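Long-range contacts in PUM-HD domain-containing protein (Caenorhabditis elegans, PDB 7CGF), which binds RNA through its Pumilio homology domain, the part present here, and probably recognises elements in the 3' untranslated regions of messenger RNAs: residues Ile66-Val71 with Trp99-Asp104; Asn183-Met188 with Gly215-Arg220; Asn256-Ala261 with Val301-Asp306. The protein carries 2 engineered substitutions. All coordinates share one frame; numbering follows the deposited sequence. Where two conformers were deposited one is given.

Contact 1 (Ile66-Val71 with Trp99-Asp104)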
ATOM      1  N   ILE A  66     -13.422  23.563 -23.321  1.00 27.42           N
ATOM      2  CA  ILE A  66     -14.149  22.315 -23.109  1.00 28.21           C
ATOM      3  C   ILE A  66     -14.522  22.106 -21.654  1.00 26.64           C
ATOM      4  O   ILE A  66     -15.211  21.128 -21.343  1.00 25.08           O
ATOM      5  CB  ILE A  66     -13.378  21.076 -23.612  1.00 28.85           C
ATOM      6  CG1 ILE A  66     -12.036  20.937 -22.884  1.00 23.19           C
ATOM      7  CG2 ILE A  66     -13.227  21.082 -25.134  1.00 28.33           C
ATOM      8  CD1 ILE A  66     -11.433  19.559 -23.043  1.00 21.93           C
ATOM      9  N   PHE A  67     -14.131  23.009 -20.754  1.00 28.18           N
ATOM     10  CA  PHE A  67     -14.327  22.722 -19.336  1.00 26.70           C
ATOM     11  C   PHE A  67     -15.799  22.749 -18.950  1.00 30.79           C
ATOM     12  O   PHE A  67     -16.236  21.930 -18.140  1.00 23.86           O
ATOM     13  CB  PHE A  67     -13.523  23.684 -18.466  1.00 28.04           C
ATOM     14  CG  PHE A  67     -13.626  23.378 -16.996  1.00 24.92           C
ATOM     15  CD1 PHE A  67     -13.010  22.246 -16.459  1.00 23.76           C
ATOM     16  CD2 PHE A  67     -14.336  24.213 -16.146  1.00 24.19           C
ATOM     17  CE1 PHE A  67     -13.109  21.957 -15.113  1.00 25.08           C
ATOM     18  CE2 PHE A  67     -14.433  23.925 -14.793  1.00 27.74           C
ATOM     19  CZ  PHE A  67     -13.818  22.795 -14.278  1.00 24.18           C
ATOM     20  N   ASP A  68     -16.593  23.664 -19.520  1.00 26.85           N
ATOM     21  CA  ASP A  68     -18.014  23.682 -19.184  1.00 27.98           C
ATOM     22  C   ASP A  68     -18.688  22.365 -19.541  1.00 24.29           C
ATOM     23  O   ASP A  68     -19.575  21.905 -18.815  1.00 27.00           O
ATOM     24  CB  ASP A  68     -18.730  24.839 -19.886  1.00 26.64           C
ATOM     25  CG  ASP A  68     -18.587  26.149 -19.142  1.00 35.64           C
ATOM     26  OD1 ASP A  68     -17.958  26.163 -18.066  1.00 38.81           O
ATOM     27  OD2 ASP A  68     -19.111  27.171 -19.636  1.00 44.05           O
ATOM     28  N   GLU A  69     -18.300  21.754 -20.668  1.00 28.53           N
ATOM     29  CA  GLU A  69     -18.903  20.480 -21.046  1.00 28.06           C
ATOM     30  C   GLU A  69     -18.373  19.327 -20.190  1.00 21.48           C
ATOM     31  O   GLU A  69     -19.125  18.385 -19.913  1.00 21.76           O
ATOM     32  CB  GLU A  69     -18.680  20.193 -22.535  1.00 30.30           C
ATOM     33  CG  GLU A  69     -19.538  21.034 -23.505  1.00 30.37           C
ATOM     34  CD  GLU A  69     -20.999  20.614 -23.573  1.00 41.69           C
ATOM     35  OE1 GLU A  69     -21.359  19.531 -23.060  1.00 35.46           O
ATOM     36  OE2 GLU A  69     -21.804  21.377 -24.164  1.00 48.64           O
ATOM     37  N   VAL A  70     -17.103  19.375 -19.767  1.00 21.81           N
ATOM     38  CA  VAL A  70     -16.617  18.384 -18.797  1.00 19.29           C
ATOM     39  C   VAL A  70     -17.434  18.457 -17.513  1.00 24.68           C
ATOM     40  O   VAL A  70     -17.877  17.433 -16.973  1.00 22.32           O
ATOM     41  CB  VAL A  70     -15.116  18.583 -18.511  1.00 22.02           C
ATOM     42  CG1 VAL A  70     -14.679  17.722 -17.321  1.00 22.73           C
ATOM     43  CG2 VAL A  70     -14.283  18.243 -19.740  1.00 23.26           C
ATOM     44  N   VAL A  71     -17.628  19.669 -16.990  1.00 21.92           N
ATOM     45  CA  VAL A  71     -18.433  19.845 -15.784  1.00 19.83           C
ATOM     46  C   VAL A  71     -19.860  19.355 -16.003  1.00 23.62           C
ATOM     47  O   VAL A  71     -20.418  18.623 -15.177  1.00 24.75           O
ATOM     48  CB  VAL A  71     -18.423  21.318 -15.339  1.00 23.44           C
ATOM     49  CG1 VAL A  71     -19.494  21.545 -14.266  1.00 25.31           C
ATOM     50  CG2 VAL A  71     -17.063  21.682 -14.803  1.00 21.33           C
ATOM     51  N   TRP A  99     -10.003  23.547 -10.217  1.00 19.16           N
ATOM     52  CA  TRP A  99     -10.111  22.482  -9.220  1.00 19.51           C
ATOM     53  C   TRP A  99     -11.401  22.591  -8.416  1.00 25.61           C
ATOM     54  O   TRP A  99     -12.104  21.593  -8.212  1.00 20.00           O
ATOM     55  CB  TRP A  99      -8.919  22.525  -8.275  1.00 19.49           C
ATOM     56  CG  TRP A  99      -7.621  22.087  -8.844  1.00 20.57           C
ATOM     57  CD1 TRP A  99      -7.383  21.527 -10.070  1.00 19.28           C
ATOM     58  CD2 TRP A  99      -6.362  22.179  -8.192  1.00 20.60           C
ATOM     59  NE1 TRP A  99      -6.042  21.259 -10.211  1.00 19.23           N
ATOM     60  CE2 TRP A  99      -5.394  21.644  -9.070  1.00 18.18           C
ATOM     61  CE3 TRP A  99      -5.955  22.667  -6.945  1.00 19.15           C
ATOM     62  CZ2 TRP A  99      -4.041  21.584  -8.742  1.00 20.85           C
ATOM     63  CZ3 TRP A  99      -4.620  22.604  -6.618  1.00 21.13           C
ATOM     64  CH2 TRP A  99      -3.674  22.058  -7.512  1.00 23.10           C
ATOM     65  N   ALA A 100     -11.718  23.794  -7.922  1.00 21.53           N
ATOM     66  CA  ALA A 100     -12.883  23.928  -7.052  1.00 25.39           C
ATOM     67  C   ALA A 100     -14.178  23.642  -7.805  1.00 22.42           C
ATOM     68  O   ALA A 100     -15.057  22.943  -7.287  1.00 23.47           O
ATOM     69  CB  ALA A 100     -12.914  25.318  -6.417  1.00 22.04           C
ATOM     70  N   ARG A 101     -14.310  24.155  -9.034  1.00 21.51           N
ATOM     71  CA  ARG A 101     -15.509  23.887  -9.818  1.00 20.55           C
ATOM     72  C   ARG A 101     -15.638  22.407 -10.141  1.00 23.47           C
ATOM     73  O   ARG A 101     -16.751  21.866 -10.161  1.00 22.00           O
ATOM     74  CB  ARG A 101     -15.506  24.702 -11.113  1.00 24.21           C
ATOM     75  CG  ARG A 101     -15.801  26.179 -10.922  1.00 30.08           C
ATOM     76  CD  ARG A 101     -15.710  26.910 -12.264  1.00 31.05           C
ATOM     77  NE  ARG A 101     -16.661  26.375 -13.238  1.00 38.41           N
ATOM     78  CZ  ARG A 101     -16.646  26.670 -14.536  1.00 44.45           C
ATOM     79  NH1 ARG A 101     -17.548  26.132 -15.354  1.00 43.54           N
ATOM     80  NH2 ARG A 101     -15.718  27.492 -15.016  1.00 47.67           N
ATOM     81  N   LEU A 102     -14.512  21.732 -10.382  1.00 21.26           N
ATOM     82  CA  LEU A 102     -14.577  20.316 -10.731  1.00 19.15           C
ATOM     83  C   LEU A 102     -14.919  19.463  -9.511  1.00 20.75           C
ATOM     84  O   LEU A 102     -15.693  18.506  -9.618  1.00 20.45           O
ATOM     85  CB  LEU A 102     -13.256  19.876 -11.375  1.00 19.93           C
ATOM     86  CG  LEU A 102     -13.248  18.471 -11.978  1.00 19.54           C
ATOM     87  CD1 LEU A 102     -14.401  18.301 -12.943  1.00 19.27           C
ATOM     88  CD2 LEU A 102     -11.914  18.172 -12.640  1.00 19.04           C
ATOM     89  N   VAL A 103     -14.358  19.792  -8.341  1.00 21.13           N
ATOM     90  CA  VAL A 103     -14.787  19.117  -7.114  1.00 18.75           C
ATOM     91  C   VAL A 103     -16.283  19.321  -6.888  1.00 22.32           C
ATOM     92  O   VAL A 103     -17.005  18.374  -6.559  1.00 22.04           O
ATOM     93  CB  VAL A 103     -13.960  19.596  -5.906  1.00 18.98           C
ATOM     94  CG1 VAL A 103     -14.573  19.043  -4.606  1.00 20.44           C
ATOM     95  CG2 VAL A 103     -12.519  19.153  -6.026  1.00 19.80           C
ATOM     96  N   ASP A 104     -16.785  20.550  -7.103  1.00 22.43           N
ATOM     97  CA  ASP A 104     -18.223  20.790  -6.943  1.00 23.97           C
ATOM     98  C   ASP A 104     -19.046  19.891  -7.854  1.00 21.05           C
ATOM     99  O   ASP A 104     -20.164  19.494  -7.496  1.00 25.79           O
ATOM    100  CB  ASP A 104     -18.575  22.250  -7.254  1.00 31.24           C
ATOM    101  CG  ASP A 104     -18.272  23.202  -6.111  1.00 33.50           C
ATOM    102  OD1 ASP A 104     -18.255  22.787  -4.935  1.00 36.22           O
ATOM    103  OD2 ASP A 104     -18.074  24.403  -6.407  1.00 43.32           O
TER
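Arg101 reaches from helix 99-106 across to Phe67 and Asp68 on helix 67-72, running past the rim of the phenylalanine ring. Its CB lies in the plane of that ring, at the edge, 3.9 Å from Phe67 CE2. CG leads outward, and CD returns to 4.1 Å from Phe67 CE2. A bend at chi3 (60°) then turns the end of the chain over the ring's edge. Arg101 CZ sits 3.5 Å from Phe67 CE2, which meets the middle of the guanidinium face; with the planes 86° apart, the ring stands on edge against the cation and does not stack on it. NH2 stays near Phe67 CD2, and NH1, also near it, points on to the carboxylate, its N-H bonding Asp68 OD1 at 2.7 Å in the guanidinium plane, a salt bridge between two exposed side chains. Deeper in, Phe67 CZ touches Leu102 CB at 4.2 Å, and His98 stacks on the Phe67 ring. A serine here would probably open a gap beside Leu102 and let the Arg101 guanidinium turn more freely about its salt bridge to Asp68. The segment axes, 10.5 Å apart and 26° from parallel, are typical of neighbouring helices of the Pumilio alpha-solenoid.

Contact 2 (Asn183-Met188 with Gly215-Arg220)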
ATOM      1  N   ASN A 183     -12.843  -5.824  16.991  1.00 15.99           N
ATOM      2  CA  ASN A 183     -12.234  -6.707  16.003  1.00 15.69           C
ATOM      3  C   ASN A 183     -11.880  -6.010  14.695  1.00 14.08           C
ATOM      4  O   ASN A 183     -11.422  -6.682  13.771  1.00 16.68           O
ATOM      5  CB  ASN A 183     -13.165  -7.873  15.697  1.00 18.71           C
ATOM      6  CG  ASN A 183     -14.472  -7.425  15.052  1.00 26.69           C
ATOM      7  OD1 ASN A 183     -14.958  -6.311  15.299  1.00 30.11           O
ATOM      8  ND2 ASN A 183     -15.052  -8.294  14.231  1.00 41.62           N
ATOM      9  N   THR A 184     -12.086  -4.700  14.586  1.00 15.51           N
ATOM     10  CA  THR A 184     -11.936  -4.046  13.283  1.00 11.51           C
ATOM     11  C   THR A 184     -10.497  -4.117  12.775  1.00 14.36           C
ATOM     12  O   THR A 184     -10.265  -4.370  11.591  1.00 14.28           O
ATOM     13  CB  THR A 184     -12.401  -2.594  13.379  1.00 14.13           C
ATOM     14  OG1 THR A 184     -13.716  -2.574  13.944  1.00 15.25           O
ATOM     15  CG2 THR A 184     -12.473  -1.956  11.982  1.00 15.97           C
ATOM     16  N   ILE A 185      -9.512  -3.880  13.646  1.00 13.36           N
ATOM     17  CA  ILE A 185      -8.129  -3.907  13.175  1.00 13.96           C
ATOM     18  C   ILE A 185      -7.738  -5.311  12.738  1.00 14.52           C
ATOM     19  O   ILE A 185      -7.049  -5.488  11.724  1.00 14.72           O
ATOM     20  CB  ILE A 185      -7.180  -3.349  14.247  1.00 14.74           C
ATOM     21  CG1 ILE A 185      -7.042  -1.855  14.081  1.00 19.90           C
ATOM     22  CG2 ILE A 185      -5.810  -4.038  14.193  1.00 24.68           C
ATOM     23  CD1 ILE A 185      -6.266  -1.457  12.848  1.00 30.08           C
ATOM     24  N   TYR A 186      -8.218  -6.333  13.444  1.00 14.99           N
ATOM     25  CA  TYR A 186      -7.969  -7.697  12.993  1.00 16.93           C
ATOM     26  C   TYR A 186      -8.598  -7.927  11.620  1.00 15.39           C
ATOM     27  O   TYR A 186      -7.934  -8.412  10.693  1.00 15.21           O
ATOM     28  CB  TYR A 186      -8.513  -8.710  14.008  1.00 15.51           C
ATOM     29  CG  TYR A 186      -8.391 -10.118  13.464  1.00 16.74           C
ATOM     30  CD1 TYR A 186      -7.193 -10.801  13.546  1.00 20.18           C
ATOM     31  CD2 TYR A 186      -9.457 -10.723  12.806  1.00 18.44           C
ATOM     32  CE1 TYR A 186      -7.068 -12.077  13.017  1.00 21.08           C
ATOM     33  CE2 TYR A 186      -9.337 -11.980  12.263  1.00 21.08           C
ATOM     34  CZ  TYR A 186      -8.142 -12.648  12.375  1.00 25.28           C
ATOM     35  OH  TYR A 186      -8.027 -13.907  11.846  1.00 32.70           O
ATOM     36  N   GLU A 187      -9.886  -7.573  11.489  1.00 12.48           N
ATOM     37  CA  GLU A 187     -10.631  -7.758  10.246  1.00 16.60           C
ATOM     38  C   GLU A 187      -9.920  -7.076   9.089  1.00 16.58           C
ATOM     39  O   GLU A 187      -9.805  -7.647   7.993  1.00 16.30           O
ATOM     40  CB  GLU A 187     -12.058  -7.202  10.413  1.00 17.25           C
ATOM     41  CG  GLU A 187     -12.832  -6.922   9.106  1.00 24.63           C
ATOM     42  CD  GLU A 187     -14.072  -5.975   9.230  1.00 34.55           C
ATOM     43  OE1 GLU A 187     -14.836  -5.872   8.239  1.00 30.24           O
ATOM     44  OE2 GLU A 187     -14.301  -5.328  10.280  1.00 34.05           O
ATOM     45  N   MET A 188      -9.412  -5.869   9.320  1.00 12.95           N
ATOM     46  CA  MET A 188      -8.731  -5.147   8.244  1.00 12.63           C
ATOM     47  C   MET A 188      -7.367  -5.753   7.953  1.00 13.94           C
ATOM     48  O   MET A 188      -6.953  -5.853   6.785  1.00 14.26           O
ATOM     49  CB  MET A 188      -8.584  -3.663   8.601  1.00 12.03           C
ATOM     50  CG  MET A 188      -9.896  -2.891   8.718  1.00 11.91           C
ATOM     51  SD  MET A 188     -10.714  -2.812   7.114  1.00 19.10           S
ATOM     52  CE  MET A 188     -12.294  -2.072   7.614  1.00 24.97           C
ATOM     53  N   GLY A 215      -1.776  -1.035  19.384  1.00 17.22           N
ATOM     54  CA  GLY A 215      -2.246  -1.765  20.554  1.00 17.07           C
ATOM     55  C   GLY A 215      -3.253  -2.846  20.209  1.00 16.93           C
ATOM     56  O   GLY A 215      -3.235  -3.934  20.794  1.00 16.90           O
ATOM     57  N   GLN A 216      -4.126  -2.573  19.230  1.00 15.64           N
ATOM     58  CA  GLN A 216      -5.068  -3.590  18.772  1.00 16.12           C
ATOM     59  C   GLN A 216      -4.343  -4.740  18.090  1.00 17.41           C
ATOM     60  O   GLN A 216      -4.682  -5.908  18.300  1.00 16.83           O
ATOM     61  CB  GLN A 216      -6.091  -2.993  17.791  1.00 18.46           C
ATOM     62  CG  GLN A 216      -7.377  -2.398  18.371  1.00 26.17           C
ATOM     63  CD  GLN A 216      -7.831  -3.041  19.669  1.00 21.25           C
ATOM     64  OE1 GLN A 216      -7.412  -2.609  20.724  1.00 18.56           O
ATOM     65  NE2 GLN A 216      -8.696  -4.056  19.599  1.00 18.95           N
ATOM     66  N   ILE A 217      -3.355  -4.426  17.249  1.00 15.31           N
ATOM     67  CA  ILE A 217      -2.584  -5.482  16.586  1.00 14.97           C
ATOM     68  C   ILE A 217      -1.934  -6.399  17.618  1.00 14.90           C
ATOM     69  O   ILE A 217      -1.949  -7.626  17.472  1.00 15.96           O
ATOM     70  CB  ILE A 217      -1.549  -4.860  15.630  1.00 15.30           C
ATOM     71  CG1 ILE A 217      -2.258  -4.116  14.488  1.00 13.44           C
ATOM     72  CG2 ILE A 217      -0.623  -5.949  15.072  1.00 17.01           C
ATOM     73  CD1 ILE A 217      -1.387  -3.129  13.738  1.00 14.82           C
ATOM     74  N   HIS A 218      -1.360  -5.820  18.679  0.53 17.62           N
ATOM     75  CA  HIS A 218      -0.712  -6.629  19.713  0.53 18.10           C
ATOM     76  C   HIS A 218      -1.683  -7.626  20.346  0.53 16.28           C
ATOM     77  O   HIS A 218      -1.289  -8.746  20.693  0.53 16.80           O
ATOM     78  CB  HIS A 218      -0.107  -5.725  20.794  0.53 18.89           C
ATOM     79  CG  HIS A 218       1.267  -5.211  20.476  0.53 18.99           C
ATOM     80  ND1 HIS A 218       1.604  -3.879  20.605  0.53 19.52           N
ATOM     81  CD2 HIS A 218       2.398  -5.847  20.074  0.53 12.97           C
ATOM     82  CE1 HIS A 218       2.874  -3.713  20.279  0.53 16.27           C
ATOM     83  NE2 HIS A 218       3.378  -4.891  19.954  0.53 19.10           N
ATOM     84  N   LYS A 219      -2.956  -7.240  20.517  1.00 16.15           N
ATOM     85  CA  LYS A 219      -3.899  -8.115  21.210  1.00 18.96           C
ATOM     86  C   LYS A 219      -4.116  -9.431  20.479  1.00 18.61           C
ATOM     87  O   LYS A 219      -4.365 -10.458  21.122  1.00 19.10           O
ATOM     88  CB  LYS A 219      -5.235  -7.395  21.415  1.00 17.71           C
ATOM     89  CG  LYS A 219      -5.121  -6.181  22.365  1.00 19.24           C
ATOM     90  CD  LYS A 219      -6.450  -5.418  22.445  1.00 18.60           C
ATOM     91  CE  LYS A 219      -6.306  -4.139  23.285  1.00 22.09           C
ATOM     92  NZ  LYS A 219      -7.576  -3.330  23.356  1.00 21.28           N
ATOM     93  N   ARG A 220      -4.021  -9.434  19.149  1.00 14.54           N
ATOM     94  CA  ARG A 220      -4.155 -10.654  18.355  1.00 16.10           C
ATOM     95  C   ARG A 220      -2.913 -10.876  17.506  1.00 16.92           C
ATOM     96  O   ARG A 220      -2.975 -11.277  16.342  1.00 17.06           O
ATOM     97  CB  ARG A 220      -5.426 -10.611  17.517  1.00 18.12           C
ATOM     98  CG  ARG A 220      -6.639 -10.604  18.425  1.00 17.57           C
ATOM     99  CD  ARG A 220      -7.933 -10.568  17.665  1.00 17.29           C
ATOM    100  NE  ARG A 220      -8.153 -11.802  16.941  1.00 18.84           N
ATOM    101  CZ  ARG A 220      -9.254 -12.048  16.239  1.00 22.28           C
ATOM    102  NH1 ARG A 220     -10.219 -11.142  16.191  1.00 23.49           N
ATOM    103  NH2 ARG A 220      -9.390 -13.186  15.591  1.00 22.45           N
TER
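Arg220 lays its guanidinium flat on the ring of Tyr186, the centres 3.5 Å apart and the planes 8° from parallel, a stack and a cation-pi contact. Arg220 NH1 lies 3.4 Å from Tyr186 CG, while NH2 covers the middle of the ring toward the hydroxyl end, 3.5 Å from Tyr186 CZ. The bend at chi3 (68°) brings the flat group over this face. NH2 is also salt-bridged to Glu223, which helps fix the rotation of the guanidinium and would partly offset its charge. Asn183 CB stands at the guanidinium's edge. Helix 184-189 thus packs against the C-terminal end of helix 207-219 and the N-cap residue of helix 221-225, a joint between neighbouring helices of the Pumilio alpha-solenoid. On the buried side Ile185 does the apolar work: its CB meets Gln216 CB at 3.7 Å, and its CG2 branch presses on Ile217 CG1 at 3.6 Å. Here Ile185 CA and Gln216 CA are 6.4 Å apart. Ile217 continues the apolar layer onto Val233 and Val237 of helix 230-240. The Gln216 amide is held at both ends: OE1 takes a bond from Lys219 NZ at 2.7 Å, on a lone pair, and NE2 reaches the carbonyl of Ser182.

Contact 3 (Asn256-Ala261 with Val301-Asp306)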
ATOM      1  N   ASN A 256       8.984 -17.768  21.448  1.00 23.37           N
ATOM      2  CA  ASN A 256       8.251 -18.745  20.655  1.00 23.93           C
ATOM      3  C   ASN A 256       8.913 -18.940  19.304  1.00 25.85           C
ATOM      4  O   ASN A 256       8.239 -19.070  18.281  1.00 22.98           O
ATOM      5  CB  ASN A 256       6.797 -18.320  20.494  1.00 23.12           C
ATOM      6  CG  ASN A 256       6.096 -18.170  21.826  1.00 28.07           C
ATOM      7  OD1 ASN A 256       5.589 -19.145  22.381  1.00 37.37           O
ATOM      8  ND2 ASN A 256       6.090 -16.954  22.363  1.00 27.68           N
ATOM      9  N   LEU A 257      10.251 -19.001  19.298  1.00 21.49           N
ATOM     10  CA  LEU A 257      11.021 -18.848  18.062  1.00 21.56           C
ATOM     11  C   LEU A 257      10.754 -19.981  17.081  1.00 24.21           C
ATOM     12  O   LEU A 257      10.582 -19.740  15.881  1.00 20.86           O
ATOM     13  CB  LEU A 257      12.516 -18.764  18.380  1.00 22.08           C
ATOM     14  CG  LEU A 257      13.444 -18.585  17.173  1.00 23.47           C
ATOM     15  CD1 LEU A 257      13.196 -17.260  16.470  1.00 23.87           C
ATOM     16  CD2 LEU A 257      14.909 -18.709  17.569  1.00 26.04           C
ATOM     17  N   PHE A 258      10.739 -21.224  17.560  1.00 22.98           N
ATOM     18  CA  PHE A 258      10.535 -22.331  16.636  1.00 21.78           C
ATOM     19  C   PHE A 258       9.168 -22.250  15.966  1.00 23.30           C
ATOM     20  O   PHE A 258       9.055 -22.442  14.750  1.00 22.94           O
ATOM     21  CB  PHE A 258      10.702 -23.665  17.356  1.00 25.54           C
ATOM     22  CG  PHE A 258      10.648 -24.832  16.434  1.00 26.48           C
ATOM     23  CD1 PHE A 258      11.714 -25.111  15.601  1.00 29.67           C
ATOM     24  CD2 PHE A 258       9.521 -25.628  16.367  1.00 29.04           C
ATOM     25  CE1 PHE A 258      11.669 -26.182  14.727  1.00 32.05           C
ATOM     26  CE2 PHE A 258       9.475 -26.696  15.493  1.00 30.52           C
ATOM     27  CZ  PHE A 258      10.548 -26.967  14.673  1.00 28.88           C
ATOM     28  N   GLU A 259       8.123 -21.942  16.733  1.00 23.56           N
ATOM     29  CA  GLU A 259       6.790 -21.867  16.145  1.00 24.29           C
ATOM     30  C   GLU A 259       6.696 -20.736  15.124  1.00 23.41           C
ATOM     31  O   GLU A 259       6.169 -20.935  14.026  1.00 23.24           O
ATOM     32  CB  GLU A 259       5.739 -21.702  17.240  1.00 28.55           C
ATOM     33  CG  GLU A 259       5.467 -22.991  18.009  1.00 36.50           C
ATOM     34  CD  GLU A 259       5.158 -24.161  17.087  1.00 43.22           C
ATOM     35  OE1 GLU A 259       4.186 -24.059  16.303  1.00 39.05           O
ATOM     36  OE2 GLU A 259       5.899 -25.172  17.134  1.00 40.00           O
ATOM     37  N   PHE A 260       7.233 -19.554  15.451  1.00 21.75           N
ATOM     38  CA  PHE A 260       7.168 -18.443  14.497  1.00 18.66           C
ATOM     39  C   PHE A 260       7.967 -18.745  13.240  1.00 18.74           C
ATOM     40  O   PHE A 260       7.539 -18.419  12.124  1.00 18.41           O
ATOM     41  CB  PHE A 260       7.673 -17.149  15.140  1.00 21.97           C
ATOM     42  CG  PHE A 260       6.605 -16.372  15.850  1.00 22.25           C
ATOM     43  CD1 PHE A 260       6.254 -16.688  17.152  1.00 23.12           C
ATOM     44  CD2 PHE A 260       5.985 -15.304  15.232  1.00 25.02           C
ATOM     45  CE1 PHE A 260       5.273 -15.979  17.814  1.00 27.14           C
ATOM     46  CE2 PHE A 260       5.005 -14.582  15.886  1.00 26.10           C
ATOM     47  CZ  PHE A 260       4.638 -14.931  17.180  1.00 26.11           C
ATOM     48  N   ALA A 261       9.114 -19.411  13.392  1.00 17.92           N
ATOM     49  CA  ALA A 261      10.022 -19.590  12.266  1.00 18.36           C
ATOM     50  C   ALA A 261       9.559 -20.670  11.294  1.00 18.65           C
ATOM     51  O   ALA A 261       9.935 -20.630  10.116  1.00 20.64           O
ATOM     52  CB  ALA A 261      11.423 -19.937  12.777  1.00 20.75           C
ATOM     53  N   VAL A 301      19.447 -25.595  14.898  1.00 26.72           N
ATOM     54  CA  VAL A 301      19.639 -26.801  14.100  1.00 26.71           C
ATOM     55  C   VAL A 301      18.305 -27.301  13.556  1.00 28.01           C
ATOM     56  O   VAL A 301      18.172 -27.573  12.356  1.00 31.31           O
ATOM     57  CB  VAL A 301      20.349 -27.879  14.937  1.00 29.86           C
ATOM     58  CG1 VAL A 301      20.506 -29.155  14.129  1.00 33.95           C
ATOM     59  CG2 VAL A 301      21.696 -27.353  15.419  1.00 29.88           C
ATOM     60  N   GLN A 302      17.296 -27.411  14.427  1.00 27.53           N
ATOM     61  CA  GLN A 302      15.952 -27.778  13.988  1.00 30.71           C
ATOM     62  C   GLN A 302      15.445 -26.821  12.917  1.00 30.10           C
ATOM     63  O   GLN A 302      14.821 -27.243  11.936  1.00 28.04           O
ATOM     64  CB  GLN A 302      14.995 -27.782  15.174  1.00 27.54           C
ATOM     65  CG  GLN A 302      15.450 -28.638  16.345  1.00 37.54           C
ATOM     66  CD  GLN A 302      14.522 -28.539  17.538  1.00 40.17           C
ATOM     67  OE1 GLN A 302      13.307 -28.429  17.386  1.00 45.64           O
ATOM     68  NE2 GLN A 302      15.097 -28.561  18.738  1.00 38.86           N
ATOM     69  N   MET A 303      15.722 -25.528  13.086  1.00 27.53           N
ATOM     70  CA  MET A 303      15.272 -24.532  12.119  1.00 23.44           C
ATOM     71  C   MET A 303      15.891 -24.763  10.747  1.00 27.95           C
ATOM     72  O   MET A 303      15.231 -24.577   9.721  1.00 26.26           O
ATOM     73  CB  MET A 303      15.606 -23.132  12.641  1.00 23.19           C
ATOM     74  CG  MET A 303      14.696 -22.687  13.776  1.00 24.63           C
ATOM     75  SD  MET A 303      15.284 -21.150  14.534  1.00 28.05           S
ATOM     76  CE  MET A 303      15.105 -19.995  13.179  1.00 25.37           C
ATOM     77  N   MET A 304      17.158 -25.170  10.701  1.00 27.19           N
ATOM     78  CA  MET A 304      17.819 -25.367   9.418  1.00 28.81           C
ATOM     79  C   MET A 304      17.235 -26.542   8.646  1.00 26.91           C
ATOM     80  O   MET A 304      17.411 -26.611   7.426  1.00 32.12           O
ATOM     81  CB  MET A 304      19.322 -25.568   9.628  1.00 28.09           C
ATOM     82  CG  MET A 304      20.055 -24.310  10.069  1.00 28.46           C
ATOM     83  SD  MET A 304      21.783 -24.603  10.497  1.00 32.48           S
ATOM     84  CE  MET A 304      22.491 -24.725   8.858  1.00 33.90           C
ATOM     85  N   LYS A 305      16.549 -27.456   9.326  1.00 25.99           N
ATOM     86  CA  LYS A 305      15.904 -28.594   8.689  1.00 31.70           C
ATOM     87  C   LYS A 305      14.519 -28.266   8.144  1.00 30.38           C
ATOM     88  O   LYS A 305      13.892 -29.141   7.537  1.00 30.27           O
ATOM     89  CB  LYS A 305      15.789 -29.754   9.682  1.00 32.11           C
ATOM     90  CG  LYS A 305      17.128 -30.328  10.141  1.00 37.22           C
ATOM     91  CD  LYS A 305      16.954 -31.238  11.351  1.00 35.85           C
ATOM     92  CE  LYS A 305      18.286 -31.843  11.774  1.00 42.42           C
ATOM     93  NZ  LYS A 305      18.213 -32.508  13.103  1.00 43.61           N
ATOM     94  N   ASP A 306      14.028 -27.040   8.339  1.00 28.64           N
ATOM     95  CA  ASP A 306      12.636 -26.707   8.078  1.00 29.36           C
ATOM     96  C   ASP A 306      12.494 -25.844   6.830  1.00 22.54           C
ATOM     97  O   ASP A 306      13.362 -25.027   6.506  1.00 24.18           O
ATOM     98  CB  ASP A 306      12.006 -25.993   9.288  1.00 26.01           C
ATOM     99  CG  ASP A 306      10.563 -25.585   9.041  1.00 25.77           C
ATOM    100  OD1 ASP A 306       9.649 -26.423   9.225  1.00 27.83           O
ATOM    101  OD2 ASP A 306      10.339 -24.413   8.672  1.00 22.16           O
TER
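With chi1 at -174°, CG anti to N, Phe258 swings its ring to Gln302 and Met303, while Met303, extended through chi2 and then bent at chi3 (65°), turns its thioether back between Leu257 and Ala261. Met303 SD is 3.9 Å from Leu257 CD2, and Met303 CE is 3.7 Å from Ala261 CB. Closer to the backbone, Met303 CG approaches Phe258 CD1 obliquely at 4.3 Å. Helices 257-261 and 299-304 belong to successive predicted Pumilio repeats, and this methionine, which also touches Ala309 and Val313 of helix 309-319, fills the apolar layer between them in the alpha-solenoid. Toward the partly exposed side Gln302 runs across Phe258 at about a right angle. Gln302 CB meets Phe258 CE1 at 3.7 Å, and OE1 hangs 3.8 Å above the ring plane, offset toward the rim; the amide is tilted 55° to the ring. The other end of that amide, NE2, is bonded to the carbonyl of Val297, which helps fix how the group is turned. At the far end Asp306 leans toward Ala261 without bonding it: its OD2 instead accepts hydrogen bonds from the backbone N of Tyr308 and of Ala309, capping the start of helix 309-319.

The three contacts follow one another along the chain, each closing before the next opens, all within PUM-HD. Contacts 1 and 3 lie 60 Å apart between centres, on opposite sides of the centre of the chain; contact 2 falls between them, about 41 Å from contact 1 and 26 Å from contact 3. They share no helix and do not touch, contacts 2 and 3 coming within about 8 Å (nearest atoms). Each joins neighbouring helices of the same curved, all-helical solenoid, and such local joints probably help set its arc. That extended shape lets successive Pumilio repeats meet the bound RNA, whose nearest atoms lie about 13, 9 and 5 Å from contacts 1, 2 and 3.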